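Local coordinates for protein LP04448p (Drosophila melanogaster, PDB 2QK2) that probably binds tubulin through its TOG domains and tracks growing microtubule plus ends, as do its XMAP215/Dis1 relatives, at residues V71-A85 / K111-I125. Numbering follows the deposited sequence.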
# COMPACT_ATOMS: atom_id res chain seq x y z
N VAL A 71 -8.39 -6.76 16.07
CA VAL A 71 -7.33 -6.87 15.08
C VAL A 71 -7.50 -8.01 14.08
O VAL A 71 -6.95 -7.96 12.98
CB VAL A 71 -5.93 -6.99 15.74
CG1 VAL A 71 -5.64 -5.72 16.52
CG2 VAL A 71 -5.87 -8.22 16.65
N VAL A 72 -8.27 -9.03 14.44
CA VAL A 72 -8.50 -10.13 13.52
C VAL A 72 -9.39 -9.62 12.37
O VAL A 72 -9.20 -10.00 11.21
CB VAL A 72 -9.20 -11.32 14.22
CG1 VAL A 72 -9.75 -12.28 13.19
CG2 VAL A 72 -8.19 -12.04 15.11
N LEU A 73 -10.34 -8.77 12.70
CA LEU A 73 -11.25 -8.19 11.72
C LEU A 73 -10.50 -7.17 10.85
O LEU A 73 -10.74 -7.08 9.65
CB LEU A 73 -12.43 -7.52 12.43
CG LEU A 73 -13.73 -8.34 12.52
CD1 LEU A 73 -13.43 -9.82 12.65
CD2 LEU A 73 -14.55 -7.84 13.70
N VAL A 74 -9.60 -6.41 11.46
CA VAL A 74 -8.80 -5.44 10.72
C VAL A 74 -7.99 -6.16 9.65
O VAL A 74 -7.99 -5.75 8.48
CB VAL A 74 -7.86 -4.67 11.66
CG1 VAL A 74 -6.89 -3.80 10.86
CG2 VAL A 74 -8.68 -3.80 12.61
N ALA A 75 -7.32 -7.25 10.03
CA ALA A 75 -6.52 -8.03 9.09
C ALA A 75 -7.38 -8.61 7.97
O ALA A 75 -6.99 -8.58 6.81
CB ALA A 75 -5.79 -9.17 9.82
N MSE A 76 -8.54 -9.16 8.33
CA MSE A 76 -9.42 -9.74 7.31
C MSE A 76 -9.90 -8.66 6.33
O MSE A 76 -9.96 -8.89 5.12
CB MSE A 76 -10.65 -10.39 7.96
CG MSE A 76 -10.38 -11.66 8.77
SE MSE A 76 -12.08 -12.35 9.47
CE MSE A 76 -12.74 -13.22 7.89
N ALA A 77 -10.25 -7.49 6.86
CA ALA A 77 -10.71 -6.39 6.03
C ALA A 77 -9.58 -5.90 5.13
O ALA A 77 -9.81 -5.53 3.97
CB ALA A 77 -11.23 -5.25 6.91
N GLY A 78 -8.36 -5.89 5.65
CA GLY A 78 -7.22 -5.48 4.86
C GLY A 78 -7.00 -6.45 3.71
O GLY A 78 -6.79 -6.05 2.57
N LYS A 79 -7.07 -7.75 4.02
CA LYS A 79 -6.89 -8.78 3.01
C LYS A 79 -7.96 -8.65 1.92
O LYS A 79 -7.65 -8.67 0.73
CB LYS A 79 -6.98 -10.17 3.67
CG LYS A 79 -6.76 -11.33 2.71
CD LYS A 79 -5.35 -11.30 2.16
CE LYS A 79 -5.08 -12.49 1.25
NZ LYS A 79 -3.67 -12.46 0.76
N CYS A 80 -9.21 -8.52 2.33
CA CYS A 80 -10.30 -8.36 1.37
C CYS A 80 -10.09 -7.15 0.47
O CYS A 80 -10.36 -7.20 -0.73
CB CYS A 80 -11.65 -8.22 2.10
SG CYS A 80 -12.30 -9.77 2.77
N LEU A 81 -9.61 -6.05 1.04
CA LEU A 81 -9.38 -4.83 0.28
C LEU A 81 -8.28 -5.07 -0.76
O LEU A 81 -8.37 -4.61 -1.90
CB LEU A 81 -8.98 -3.68 1.21
CG LEU A 81 -8.85 -2.29 0.57
CD1 LEU A 81 -10.17 -1.89 -0.10
CD2 LEU A 81 -8.48 -1.28 1.64
N ALA A 82 -7.26 -5.82 -0.37
CA ALA A 82 -6.15 -6.15 -1.26
C ALA A 82 -6.66 -6.99 -2.44
O ALA A 82 -6.34 -6.71 -3.59
CB ALA A 82 -5.07 -6.92 -0.50
N LEU A 83 -7.45 -8.01 -2.14
CA LEU A 83 -7.98 -8.88 -3.20
C LEU A 83 -8.93 -8.11 -4.11
O LEU A 83 -8.96 -8.34 -5.32
CB LEU A 83 -8.70 -10.09 -2.60
CG LEU A 83 -7.81 -11.04 -1.78
CD1 LEU A 83 -8.67 -12.08 -1.08
CD2 LEU A 83 -6.81 -11.71 -2.69
N LEU A 84 -9.69 -7.18 -3.53
CA LEU A 84 -10.61 -6.38 -4.31
C LEU A 84 -9.81 -5.49 -5.27
O LEU A 84 -10.13 -5.39 -6.46
CB LEU A 84 -11.48 -5.52 -3.39
CG LEU A 84 -12.49 -4.57 -4.05
CD1 LEU A 84 -13.52 -5.36 -4.84
CD2 LEU A 84 -13.17 -3.73 -2.97
N ALA A 85 -8.77 -4.84 -4.75
CA ALA A 85 -7.95 -3.97 -5.59
C ALA A 85 -7.25 -4.76 -6.70
O ALA A 85 -7.11 -4.27 -7.81
CB ALA A 85 -6.92 -3.23 -4.73
N LYS A 111 0.84 -5.26 15.29
CA LYS A 111 0.65 -6.70 15.21
C LYS A 111 1.03 -7.11 13.78
O LYS A 111 0.43 -6.65 12.81
CB LYS A 111 -0.80 -7.09 15.52
CG LYS A 111 -0.97 -8.58 15.79
CD LYS A 111 -2.09 -8.83 16.79
CE LYS A 111 -2.03 -10.25 17.34
NZ LYS A 111 -3.11 -10.49 18.36
N PRO A 112 2.04 -7.98 13.64
CA PRO A 112 2.52 -8.45 12.34
C PRO A 112 1.47 -8.94 11.34
O PRO A 112 1.61 -8.70 10.13
CB PRO A 112 3.53 -9.54 12.72
CG PRO A 112 3.01 -10.04 14.03
CD PRO A 112 2.65 -8.76 14.73
N ASN A 113 0.43 -9.62 11.81
CA ASN A 113 -0.60 -10.11 10.90
C ASN A 113 -1.38 -8.97 10.26
O ASN A 113 -1.77 -9.06 9.10
CB ASN A 113 -1.53 -11.06 11.64
CG ASN A 113 -0.82 -12.31 12.09
OD1 ASN A 113 0.01 -12.27 13.01
ND2 ASN A 113 -1.12 -13.43 11.43
N VAL A 114 -1.59 -7.90 11.03
CA VAL A 114 -2.29 -6.73 10.51
C VAL A 114 -1.35 -6.02 9.54
O VAL A 114 -1.77 -5.60 8.46
CB VAL A 114 -2.68 -5.76 11.65
CG1 VAL A 114 -3.16 -4.43 11.06
CG2 VAL A 114 -3.77 -6.37 12.50
N VAL A 115 -0.09 -5.88 9.92
CA VAL A 115 0.90 -5.22 9.08
C VAL A 115 0.98 -5.88 7.70
O VAL A 115 0.98 -5.20 6.68
CB VAL A 115 2.30 -5.20 9.75
CG1 VAL A 115 3.35 -4.66 8.77
CG2 VAL A 115 2.28 -4.32 11.00
N THR A 116 1.04 -7.21 7.68
CA THR A 116 1.11 -7.94 6.42
C THR A 116 -0.11 -7.65 5.54
O THR A 116 0.03 -7.40 4.34
CB THR A 116 1.20 -9.46 6.67
OG1 THR A 116 2.40 -9.74 7.40
CG2 THR A 116 1.22 -10.22 5.35
N ALA A 117 -1.30 -7.67 6.14
CA ALA A 117 -2.53 -7.41 5.40
C ALA A 117 -2.57 -5.96 4.90
O ALA A 117 -2.98 -5.71 3.77
CB ALA A 117 -3.74 -7.69 6.29
N LEU A 118 -2.12 -5.02 5.73
CA LEU A 118 -2.11 -3.61 5.33
C LEU A 118 -1.15 -3.40 4.15
O LEU A 118 -1.48 -2.69 3.20
CB LEU A 118 -1.69 -2.71 6.49
CG LEU A 118 -2.67 -2.57 7.65
CD1 LEU A 118 -2.07 -1.66 8.72
CD2 LEU A 118 -3.98 -1.99 7.16
N ARG A 119 0.03 -4.02 4.22
CA ARG A 119 1.00 -3.90 3.14
C ARG A 119 0.40 -4.44 1.84
O ARG A 119 0.48 -3.80 0.80
CB ARG A 119 2.28 -4.68 3.46
CG ARG A 119 3.14 -4.06 4.55
CD ARG A 119 4.41 -4.89 4.76
NE ARG A 119 5.25 -4.34 5.82
CZ ARG A 119 6.32 -4.95 6.31
NH1 ARG A 119 6.69 -6.14 5.83
NH2 ARG A 119 7.02 -4.39 7.29
N GLU A 120 -0.20 -5.62 1.92
CA GLU A 120 -0.82 -6.22 0.74
C GLU A 120 -1.86 -5.29 0.14
O GLU A 120 -1.92 -5.09 -1.07
CB GLU A 120 -1.48 -7.55 1.08
CG GLU A 120 -0.52 -8.68 1.30
CD GLU A 120 -1.24 -9.98 1.60
OE1 GLU A 120 -2.16 -10.34 0.83
OE2 GLU A 120 -0.88 -10.64 2.59
N ALA A 121 -2.68 -4.71 1.01
CA ALA A 121 -3.73 -3.81 0.57
C ALA A 121 -3.19 -2.55 -0.09
O ALA A 121 -3.57 -2.23 -1.21
CB ALA A 121 -4.64 -3.43 1.74
N ILE A 122 -2.30 -1.84 0.59
CA ILE A 122 -1.78 -0.62 -0.00
C ILE A 122 -0.96 -0.89 -1.26
O ILE A 122 -0.96 -0.08 -2.19
CB ILE A 122 -0.97 0.23 1.03
CG1 ILE A 122 -0.84 1.67 0.50
CG2 ILE A 122 0.40 -0.37 1.28
CD1 ILE A 122 -0.37 2.65 1.54
N ASP A 123 -0.29 -2.04 -1.32
CA ASP A 123 0.50 -2.39 -2.50
C ASP A 123 -0.42 -2.66 -3.71
O ASP A 123 -0.15 -2.18 -4.82
CB ASP A 123 1.37 -3.62 -2.23
CG ASP A 123 2.58 -3.32 -1.32
OD1 ASP A 123 2.77 -2.15 -0.92
OD2 ASP A 123 3.34 -4.25 -1.01
N ALA A 124 -1.49 -3.41 -3.49
CA ALA A 124 -2.42 -3.72 -4.57
C ALA A 124 -3.09 -2.44 -5.05
O ALA A 124 -3.30 -2.24 -6.24
CB ALA A 124 -3.48 -4.72 -4.08
N ILE A 125 -3.39 -1.54 -4.11
CA ILE A 125 -4.03 -0.28 -4.46
C ILE A 125 -3.08 0.62 -5.25
O ILE A 125 -3.51 1.31 -6.18
CB ILE A 125 -4.52 0.43 -3.18
CG1 ILE A 125 -5.65 -0.40 -2.55
CG2 ILE A 125 -5.00 1.84 -3.51
CD1 ILE A 125 -6.25 0.21 -1.31
O HOH W 1 -4.79 -2.90 -8.45
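K79 NZ donates to E120 OE1 at 2.6 Å, a salt bridge across two neighbouring helices of the TOG domain's HEAT-repeat array. Helices 71-85 and 112-125 run nearly parallel, crossing at 22°, and their axes approach to 7.6 Å. OE1 receives the ammonium on its syn lone pair, the side facing OE2. The K79 chain starts with CG anti to the backbone N and then bends at chi2 (64°), which swings NZ over to the carboxylate. A methionine in place of K79 would probably leave the E120 carboxylate without its positive partner and freer to turn.

Between the two backbones the contact runs through small residues, A75, G78, A82 and A85 against A117, A121 and A124. The A82 CB presses on the backbone of the other helix, 3.6 Å from A121 CA. G78 matters here, because a CB on it would crowd the A117 methyl. The A121 methyl rests against G78 O at 3.5 Å, and the A117 methyl against A75 O at 3.4 Å.

Larger side chains pack on the face turned to helices 55-67 and 93-105. V114 splits its two methyls: CG1 meets V74 CG1, while CG2 lies by V71 CB and V71 O at the N-terminal end. L81 CD2 meets I125 CD1, and the two side chains pass at a slant. I125 also reaches helix 93-105, and L81 touches I65 of helix 55-67, so this face packs on the second helical layer. K111 CD meets V71 CG2, the two side chains crossing at about a right angle. At the far end the A85 methyl packs on A124 CB, and one water donates to both A85 O (2.8 Å) and A124 O (2.7 Å).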